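Local coordinates for tetracycline repressor protein class G (Acinetobacter baumannii, PDB 6RX9), which represses the tetracycline resistance gene by binding its operator DNA through a helix-turn-helix region and loses affinity for it when tetracycline binds, at residues Gly7-Ala12 with Tyr42-Asn47; Leu84-Ala89 with Ala136-Val141. All coordinates share one frame; numbering follows the deposited sequence.

Interaction 1: Gly7-Ala12 with Tyr42-Asn47; sequences GTVIAA and YWHFQN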
ATOM      1  N   GLY A   7      -8.584  19.029 -19.412  1.00 38.74           N
ATOM      2  CA  GLY A   7      -9.724  18.904 -18.482  1.00 38.37           C
ATOM      3  C   GLY A   7     -10.841  18.057 -19.072  1.00 37.97           C
ATOM      4  O   GLY A   7     -11.350  17.171 -18.365  1.00 37.59           O
ATOM      5  N   THR A   8     -11.198  18.304 -20.335  1.00 38.10           N
ATOM      6  CA  THR A   8     -12.271  17.576 -21.062  1.00 38.22           C
ATOM      7  C   THR A   8     -11.842  16.118 -21.278  1.00 36.94           C
ATOM      8  O   THR A   8     -12.695  15.227 -21.109  1.00 37.22           O
ATOM      9  CB  THR A   8     -12.614  18.268 -22.387  1.00 39.45           C
ATOM     10  OG1 THR A   8     -12.875  19.646 -22.116  1.00 40.59           O
ATOM     11  CG2 THR A   8     -13.807  17.646 -23.077  1.00 40.34           C
ATOM     12  N   VAL A   9     -10.568  15.894 -21.616  1.00 36.12           N
ATOM     13  CA  VAL A   9      -9.979  14.545 -21.885  1.00 35.76           C
ATOM     14  C   VAL A   9     -10.046  13.697 -20.605  1.00 34.94           C
ATOM     15  O   VAL A   9     -10.514  12.543 -20.677  1.00 34.58           O
ATOM     16  CB  VAL A   9      -8.534  14.654 -22.410  1.00 35.61           C
ATOM     17  CG1 VAL A   9      -7.862  13.292 -22.517  1.00 35.35           C
ATOM     18  CG2 VAL A   9      -8.472  15.374 -23.751  1.00 36.52           C
ATOM     19  N   ILE A  10      -9.586  14.236 -19.475  1.00 34.83           N
ATOM     20  CA  ILE A  10      -9.455  13.458 -18.205  1.00 34.15           C
ATOM     21  C   ILE A  10     -10.844  13.198 -17.611  1.00 34.65           C
ATOM     22  O   ILE A  10     -11.028  12.117 -17.011  1.00 34.28           O
ATOM     23  CB  ILE A  10      -8.496  14.148 -17.216  1.00 33.85           C
ATOM     24  CG1 ILE A  10      -7.055  14.105 -17.730  1.00 33.86           C
ATOM     25  CG2 ILE A  10      -8.611  13.539 -15.821  1.00 33.27           C
ATOM     26  CD1 ILE A  10      -6.476  12.709 -17.843  1.00 33.63           C
ATOM     27  N   ALA A  11     -11.785  14.134 -17.764  1.00 35.44           N
ATOM     28  CA  ALA A  11     -13.195  13.961 -17.339  1.00 36.44           C
ATOM     29  C   ALA A  11     -13.764  12.689 -17.982  1.00 36.76           C
ATOM     30  O   ALA A  11     -14.392  11.889 -17.261  1.00 36.82           O
ATOM     31  CB  ALA A  11     -14.007  15.180 -17.696  1.00 37.70           C
ATOM     32  N   ALA A  12     -13.527  12.500 -19.284  1.00 37.08           N
ATOM     33  CA  ALA A  12     -13.972  11.321 -20.067  1.00 37.44           C
ATOM     34  C   ALA A  12     -13.212  10.066 -19.618  1.00 36.58           C
ATOM     35  O   ALA A  12     -13.842   8.992 -19.538  1.00 37.23           O
ATOM     36  CB  ALA A  12     -13.780  11.582 -21.541  1.00 37.98           C
ATOM     37  N   TYR A  42      -3.470  12.281 -28.948  1.00 39.37           N
ATOM     38  CA  TYR A  42      -2.014  11.978 -28.894  1.00 39.75           C
ATOM     39  C   TYR A  42      -1.236  13.207 -28.402  1.00 40.09           C
ATOM     40  O   TYR A  42      -0.206  13.020 -27.724  1.00 39.60           O
ATOM     41  CB  TYR A  42      -1.511  11.507 -30.261  1.00 40.85           C
ATOM     42  CG  TYR A  42      -0.105  10.965 -30.264  1.00 41.28           C
ATOM     43  CD1 TYR A  42       0.168   9.668 -29.853  1.00 41.08           C
ATOM     44  CD2 TYR A  42       0.956  11.741 -30.703  1.00 42.10           C
ATOM     45  CE1 TYR A  42       1.460   9.163 -29.866  1.00 41.95           C
ATOM     46  CE2 TYR A  42       2.250  11.251 -30.725  1.00 42.88           C
ATOM     47  CZ  TYR A  42       2.506   9.957 -30.307  1.00 43.07           C
ATOM     48  OH  TYR A  42       3.788   9.486 -30.331  1.00 43.85           O
ATOM     49  N   TRP A  43      -1.711  14.416 -28.733  1.00 41.05           N
ATOM     50  CA  TRP A  43      -1.132  15.717 -28.299  1.00 41.64           C
ATOM     51  C   TRP A  43      -1.102  15.806 -26.767  1.00 40.56           C
ATOM     52  O   TRP A  43      -0.111  16.343 -26.229  1.00 40.42           O
ATOM     53  CB  TRP A  43      -1.916  16.890 -28.904  1.00 43.05           C
ATOM     54  CG  TRP A  43      -1.317  18.229 -28.605  1.00 44.17           C
ATOM     55  CD1 TRP A  43      -0.319  18.844 -29.297  1.00 45.46           C
ATOM     56  CD2 TRP A  43      -1.653  19.114 -27.519  1.00 44.57           C
ATOM     57  NE1 TRP A  43      -0.019  20.053 -28.732  1.00 46.25           N
ATOM     58  CE2 TRP A  43      -0.820  20.248 -27.640  1.00 45.56           C
ATOM     59  CE3 TRP A  43      -2.573  19.068 -26.465  1.00 43.93           C
ATOM     60  CZ2 TRP A  43      -0.881  21.319 -26.748  1.00 46.18           C
ATOM     61  CZ3 TRP A  43      -2.633  20.127 -25.584  1.00 44.52           C
ATOM     62  CH2 TRP A  43      -1.798  21.238 -25.725  1.00 45.30           C
ATOM     63  N   HIS A  44      -2.154  15.320 -26.102  1.00 39.60           N
ATOM     64  CA  HIS A  44      -2.302  15.312 -24.620  1.00 38.95           C
ATOM     65  C   HIS A  44      -1.506  14.149 -24.011  1.00 37.92           C
ATOM     66  O   HIS A  44      -0.751  14.391 -23.051  1.00 37.31           O
ATOM     67  CB  HIS A  44      -3.783  15.234 -24.224  1.00 39.04           C
ATOM     68  CG  HIS A  44      -4.587  16.422 -24.628  1.00 39.98           C
ATOM     69  ND1 HIS A  44      -4.596  17.587 -23.890  1.00 40.43           N
ATOM     70  CD2 HIS A  44      -5.415  16.626 -25.674  1.00 41.08           C
ATOM     71  CE1 HIS A  44      -5.388  18.465 -24.472  1.00 41.49           C
ATOM     72  NE2 HIS A  44      -5.902  17.900 -25.571  1.00 41.86           N
ATOM     73  N   PHE A  45      -1.686  12.930 -24.531  1.00 37.31           N
ATOM     74  CA  PHE A  45      -1.068  11.689 -23.992  1.00 36.88           C
ATOM     75  C   PHE A  45      -0.615  10.789 -25.142  1.00 37.23           C
ATOM     76  O   PHE A  45      -1.474  10.368 -25.935  1.00 37.36           O
ATOM     77  CB  PHE A  45      -2.056  10.955 -23.084  1.00 36.42           C
ATOM     78  CG  PHE A  45      -2.647  11.827 -22.009  1.00 36.12           C
ATOM     79  CD1 PHE A  45      -1.883  12.219 -20.920  1.00 36.58           C
ATOM     80  CD2 PHE A  45      -3.955  12.278 -22.097  1.00 36.48           C
ATOM     81  CE1 PHE A  45      -2.419  13.035 -19.938  1.00 36.27           C
ATOM     82  CE2 PHE A  45      -4.487  13.100 -21.115  1.00 36.47           C
ATOM     83  CZ  PHE A  45      -3.718  13.477 -20.039  1.00 36.35           C
ATOM     84  N   GLN A  46       0.687  10.502 -25.216  1.00 37.39           N
ATOM     85  CA  GLN A  46       1.288   9.656 -26.281  1.00 38.59           C
ATOM     86  C   GLN A  46       1.245   8.181 -25.870  1.00 38.16           C
ATOM     87  O   GLN A  46       1.469   7.330 -26.747  1.00 39.42           O
ATOM     88  CB  GLN A  46       2.722  10.090 -26.585  1.00 39.73           C
ATOM     89  CG  GLN A  46       2.812  11.463 -27.241  1.00 40.29           C
ATOM     90  CD  GLN A  46       3.026  12.561 -26.230  1.00 40.11           C
ATOM     91  OE1 GLN A  46       4.059  12.614 -25.568  1.00 40.91           O
ATOM     92  NE2 GLN A  46       2.055  13.454 -26.111  1.00 39.69           N
ATOM     93  N   ASN A  47       0.969   7.882 -24.595  1.00 37.33           N
ATOM     94  CA  ASN A  47       0.925   6.482 -24.094  1.00 37.44           C
ATOM     95  C   ASN A  47       0.028   6.391 -22.852  1.00 36.19           C
ATOM     96  O   ASN A  47      -0.295   7.440 -22.254  1.00 34.56           O
ATOM     97  CB  ASN A  47       2.335   5.946 -23.830  1.00 38.52           C
ATOM     98  CG  ASN A  47       3.182   6.900 -23.015  1.00 39.03           C
ATOM     99  OD1 ASN A  47       2.877   7.172 -21.857  1.00 38.02           O
ATOM    100  ND2 ASN A  47       4.240   7.423 -23.615  1.00 40.58           N
TER
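With chi1 at 173°, Val9 splays its two methyls, CG1 toward Phe45 and CG2 toward His44. Val9 CG2 rests over one face of the imidazole, 4.0 Å from the centroid of the His44 ring and 18° off the ring normal, a CH-pi contact displaced toward the rim. Trp43 CE3 lies over the opposite face, so the His44 ring is held between a methyl and the indole, while His44 NE2 is hydrogen-bonded to Leu4 O. A beta-branched valine suits this place because its two methyls diverge to serve two rings. The helix 6-20 packs here against the end of the probable helix-turn-helix motif, residues 26-45, of which Phe45 is the last, in the DNA-binding domain of a TetR-family repressor. Val9 CG1 meets the Phe45 ring at its edge, in plane, 3.7 Å from Phe45 CE2. Ile10, long enough to reach the ring from the next position, brings CD1 to within 3.6 Å of Phe45 CZ, the two side chains crossing at about a right angle. Phe45 also touches Ala50 and Ala54 of helix 48-59, whose small side chains can lie close to a bulky ring.

Interaction 2: Leu84-Ala89 with Ala136-Val141; sequences LSFRTA and AVSHYV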
ATOM      1  N   LEU A  84      -8.778  10.424   6.159  1.00 32.53           N
ATOM      2  CA  LEU A  84     -10.139  10.050   5.680  1.00 33.33           C
ATOM      3  C   LEU A  84     -10.368  10.595   4.262  1.00 33.14           C
ATOM      4  O   LEU A  84     -10.980   9.884   3.441  1.00 32.93           O
ATOM      5  CB  LEU A  84     -11.192  10.573   6.663  1.00 35.15           C
ATOM      6  CG  LEU A  84     -11.274   9.821   7.991  1.00 35.90           C
ATOM      7  CD1 LEU A  84     -12.010  10.643   9.036  1.00 37.44           C
ATOM      8  CD2 LEU A  84     -11.942   8.465   7.810  1.00 36.22           C
ATOM      9  N   SER A  85      -9.889  11.815   3.992  0.50 32.91           N
ATOM     10  CA  SER A  85      -9.986  12.500   2.674  0.50 32.96           C
ATOM     11  C   SER A  85      -9.149  11.748   1.630  0.50 31.87           C
ATOM     12  O   SER A  85      -9.627  11.601   0.486  0.50 31.79           O
ATOM     13  CB  SER A  85      -9.569  13.946   2.778  0.50 33.40           C
ATOM     14  OG  SER A  85      -8.165  14.065   2.956  0.50 32.83           O
ATOM     15  N   PHE A  86      -7.947  11.303   2.010  1.00 31.34           N
ATOM     16  CA  PHE A  86      -7.032  10.511   1.143  1.00 30.77           C
ATOM     17  C   PHE A  86      -7.702   9.173   0.800  1.00 30.82           C
ATOM     18  O   PHE A  86      -7.699   8.783  -0.381  1.00 30.18           O
ATOM     19  CB  PHE A  86      -5.665  10.345   1.815  1.00 30.25           C
ATOM     20  CG  PHE A  86      -4.594   9.677   0.984  1.00 29.76           C
ATOM     21  CD1 PHE A  86      -4.558   9.814  -0.398  1.00 29.88           C
ATOM     22  CD2 PHE A  86      -3.589   8.942   1.593  1.00 29.45           C
ATOM     23  CE1 PHE A  86      -3.559   9.207  -1.145  1.00 29.81           C
ATOM     24  CE2 PHE A  86      -2.592   8.335   0.844  1.00 29.30           C
ATOM     25  CZ  PHE A  86      -2.582   8.465  -0.525  1.00 29.50           C
ATOM     26  N   ARG A  87      -8.291   8.502   1.794  1.00 31.04           N
ATOM     27  CA  ARG A  87      -9.003   7.210   1.597  1.00 31.37           C
ATOM     28  C   ARG A  87     -10.175   7.406   0.626  1.00 32.22           C
ATOM     29  O   ARG A  87     -10.307   6.597  -0.314  1.00 32.41           O
ATOM     30  CB  ARG A  87      -9.494   6.641   2.930  1.00 31.88           C
ATOM     31  CG  ARG A  87     -10.282   5.349   2.778  1.00 32.45           C
ATOM     32  CD  ARG A  87     -10.725   4.797   4.110  1.00 33.54           C
ATOM     33  NE  ARG A  87     -11.391   3.509   3.977  1.00 34.17           N
ATOM     34  CZ  ARG A  87     -12.645   3.248   4.333  1.00 35.63           C
ATOM     35  NH1 ARG A  87     -13.409   4.190   4.863  1.00 37.11           N
ATOM     36  NH2 ARG A  87     -13.131   2.029   4.168  1.00 36.22           N
ATOM     37  N   THR A  88     -10.994   8.439   0.844  1.00 33.04           N
ATOM     38  CA  THR A  88     -12.173   8.771  -0.001  1.00 34.39           C
ATOM     39  C   THR A  88     -11.710   8.996  -1.446  1.00 33.68           C
ATOM     40  O   THR A  88     -12.363   8.456  -2.357  1.00 34.35           O
ATOM     41  CB  THR A  88     -12.931   9.985   0.551  1.00 35.39           C
ATOM     42  OG1 THR A  88     -13.237   9.711   1.917  1.00 36.85           O
ATOM     43  CG2 THR A  88     -14.203  10.282  -0.211  1.00 37.14           C
ATOM     44  N   ALA A  89     -10.614   9.740  -1.633  1.00 33.38           N
ATOM     45  CA  ALA A  89     -10.031  10.091  -2.951  1.00 33.28           C
ATOM     46  C   ALA A  89      -9.629   8.820  -3.710  1.00 32.86           C
ATOM     47  O   ALA A  89      -9.916   8.746  -4.918  1.00 32.99           O
ATOM     48  CB  ALA A  89      -8.846  11.008  -2.773  1.00 33.29           C
ATOM     49  N   ALA A 136       3.732   7.840   7.535  1.00 30.95           N
ATOM     50  CA  ALA A 136       3.160   6.618   8.149  1.00 30.60           C
ATOM     51  C   ALA A 136       1.646   6.560   7.903  1.00 29.89           C
ATOM     52  O   ALA A 136       1.147   5.476   7.547  1.00 28.97           O
ATOM     53  CB  ALA A 136       3.481   6.568   9.620  1.00 31.10           C
ATOM     54  N   VAL A 137       0.944   7.683   8.082  1.00 29.85           N
ATOM     55  CA  VAL A 137      -0.524   7.791   7.827  1.00 29.94           C
ATOM     56  C   VAL A 137      -0.796   7.428   6.359  1.00 29.29           C
ATOM     57  O   VAL A 137      -1.691   6.596   6.103  1.00 28.39           O
ATOM     58  CB  VAL A 137      -1.070   9.184   8.201  1.00 31.20           C
ATOM     59  CG1 VAL A 137      -2.488   9.397   7.692  1.00 31.60           C
ATOM     60  CG2 VAL A 137      -1.007   9.419   9.704  1.00 32.11           C
ATOM     61  N   SER A 138      -0.043   8.022   5.427  0.50 29.37           N
ATOM     62  CA  SER A 138      -0.171   7.788   3.963  0.50 28.91           C
ATOM     63  C   SER A 138       0.059   6.305   3.644  0.50 28.51           C
ATOM     64  O   SER A 138      -0.729   5.749   2.857  0.50 28.16           O
ATOM     65  CB  SER A 138       0.766   8.668   3.179  0.50 29.34           C
ATOM     66  OG  SER A 138       0.297  10.008   3.160  0.50 29.64           O
ATOM     67  N   HIS A 139       1.090   5.694   4.237  1.00 28.76           N
ATOM     68  CA  HIS A 139       1.435   4.257   4.042  1.00 29.00           C
ATOM     69  C   HIS A 139       0.235   3.386   4.434  1.00 28.58           C
ATOM     70  O   HIS A 139      -0.145   2.499   3.637  1.00 27.93           O
ATOM     71  CB  HIS A 139       2.687   3.857   4.838  1.00 29.77           C
ATOM     72  CG  HIS A 139       3.935   4.583   4.459  1.00 30.57           C
ATOM     73  ND1 HIS A 139       4.085   5.233   3.247  1.00 31.24           N
ATOM     74  CD2 HIS A 139       5.103   4.737   5.118  1.00 31.45           C
ATOM     75  CE1 HIS A 139       5.284   5.774   3.185  1.00 31.63           C
ATOM     76  NE2 HIS A 139       5.931   5.479   4.319  1.00 32.41           N
ATOM     77  N   TYR A 140      -0.345   3.642   5.611  1.00 28.00           N
ATOM     78  CA  TYR A 140      -1.498   2.885   6.162  1.00 27.95           C
ATOM     79  C   TYR A 140      -2.693   2.983   5.201  1.00 27.24           C
ATOM     80  O   TYR A 140      -3.291   1.940   4.882  1.00 26.58           O
ATOM     81  CB  TYR A 140      -1.868   3.370   7.568  1.00 28.34           C
ATOM     82  CG  TYR A 140      -3.158   2.781   8.071  1.00 28.77           C
ATOM     83  CD1 TYR A 140      -3.236   1.446   8.433  1.00 29.26           C
ATOM     84  CD2 TYR A 140      -4.315   3.539   8.138  1.00 28.91           C
ATOM     85  CE1 TYR A 140      -4.425   0.884   8.869  1.00 29.39           C
ATOM     86  CE2 TYR A 140      -5.512   2.993   8.573  1.00 29.54           C
ATOM     87  CZ  TYR A 140      -5.568   1.658   8.935  1.00 29.90           C
ATOM     88  OH  TYR A 140      -6.740   1.110   9.368  1.00 30.89           O
ATOM     89  N   VAL A 141      -3.022   4.192   4.733  1.00 26.52           N
ATOM     90  CA  VAL A 141      -4.212   4.439   3.866  1.00 26.53           C
ATOM     91  C   VAL A 141      -4.039   3.666   2.549  1.00 26.18           C
ATOM     92  O   VAL A 141      -4.985   2.978   2.142  1.00 25.47           O
ATOM     93  CB  VAL A 141      -4.444   5.942   3.617  1.00 27.07           C
ATOM     94  CG1 VAL A 141      -5.482   6.174   2.530  1.00 27.54           C
ATOM     95  CG2 VAL A 141      -4.842   6.665   4.895  1.00 27.44           C
TER
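Phe86 meets Val141 and Ser138 across two helices whose segments run in broadly the same direction, their axes 33° apart and 10.0 Å from each other at closest approach. Phe86 CB points toward the segment 136-141, and chi1 of -174°, with CG opposite the backbone N, carries the ring toward the other helix. Phe86 CG is the first ring atom to meet it, 3.9 Å from Val141 CG1. The next atom, Phe86 CD2, makes the tightest approach, 3.5 Å to that same methyl, and also touches Val141 CB; the two side chains run at a slant to each other. Farther out, Phe86 CE2 lies 3.8 Å from the backbone carbonyl Ser138 O, which sits at the ring edge, near its plane. Serine is compact enough to leave the ring edge access to the helix backbone, and in one of its two conformers its hydroxyl is hydrogen-bonded to Arg63 NH1.

Val141 CG1, anti to its own backbone N, points to the opposing backbone as well, 3.7 Å from Arg87 N. A short, branched valine thus packs obliquely against the ring where the two backbones come within 6.0 Å between Arg87 CA and Val141 CA. Of the Arg87 side chain, CB is the part that nears Val141 CG1; the extended chain leads away to a salt bridge with Asp185 and a hydrogen bond to Gln148, which provide for the polar end of a buried residue.

The Phe86 ring also makes a cation-pi contact with Arg63 and an edge-to-face contact with His100, the probable magnesium ligand, placing this packing beside the probable inducer pocket. Helix 75-91 is flanked by helices 61-64 and 185-202, while helix 127-155 packs through Ala136 and Tyr140 against the second subunit.

From the N terminus, helix 6-20 enters first, and interaction 1 closes a mostly helical loop when the residues following helix 38-42 return to it, bringing helix 48-59 alongside, the helix that leads on to the core. The chain then passes through helix 61-64 into the larger C-terminal domain. There interaction 2 opens on helix 75-91 and closes after 46 intervening residues on helix 127-155, with helices 96-102 and 110-122 in between. The two loops follow in series, neither nesting nor crossing. Their centres are 27 Å apart and their nearest atoms about 12 Å, and each contact lies within its own family region: interaction 1 in the DNA-binding part, interaction 2 in the inducer-binding, dimeric part.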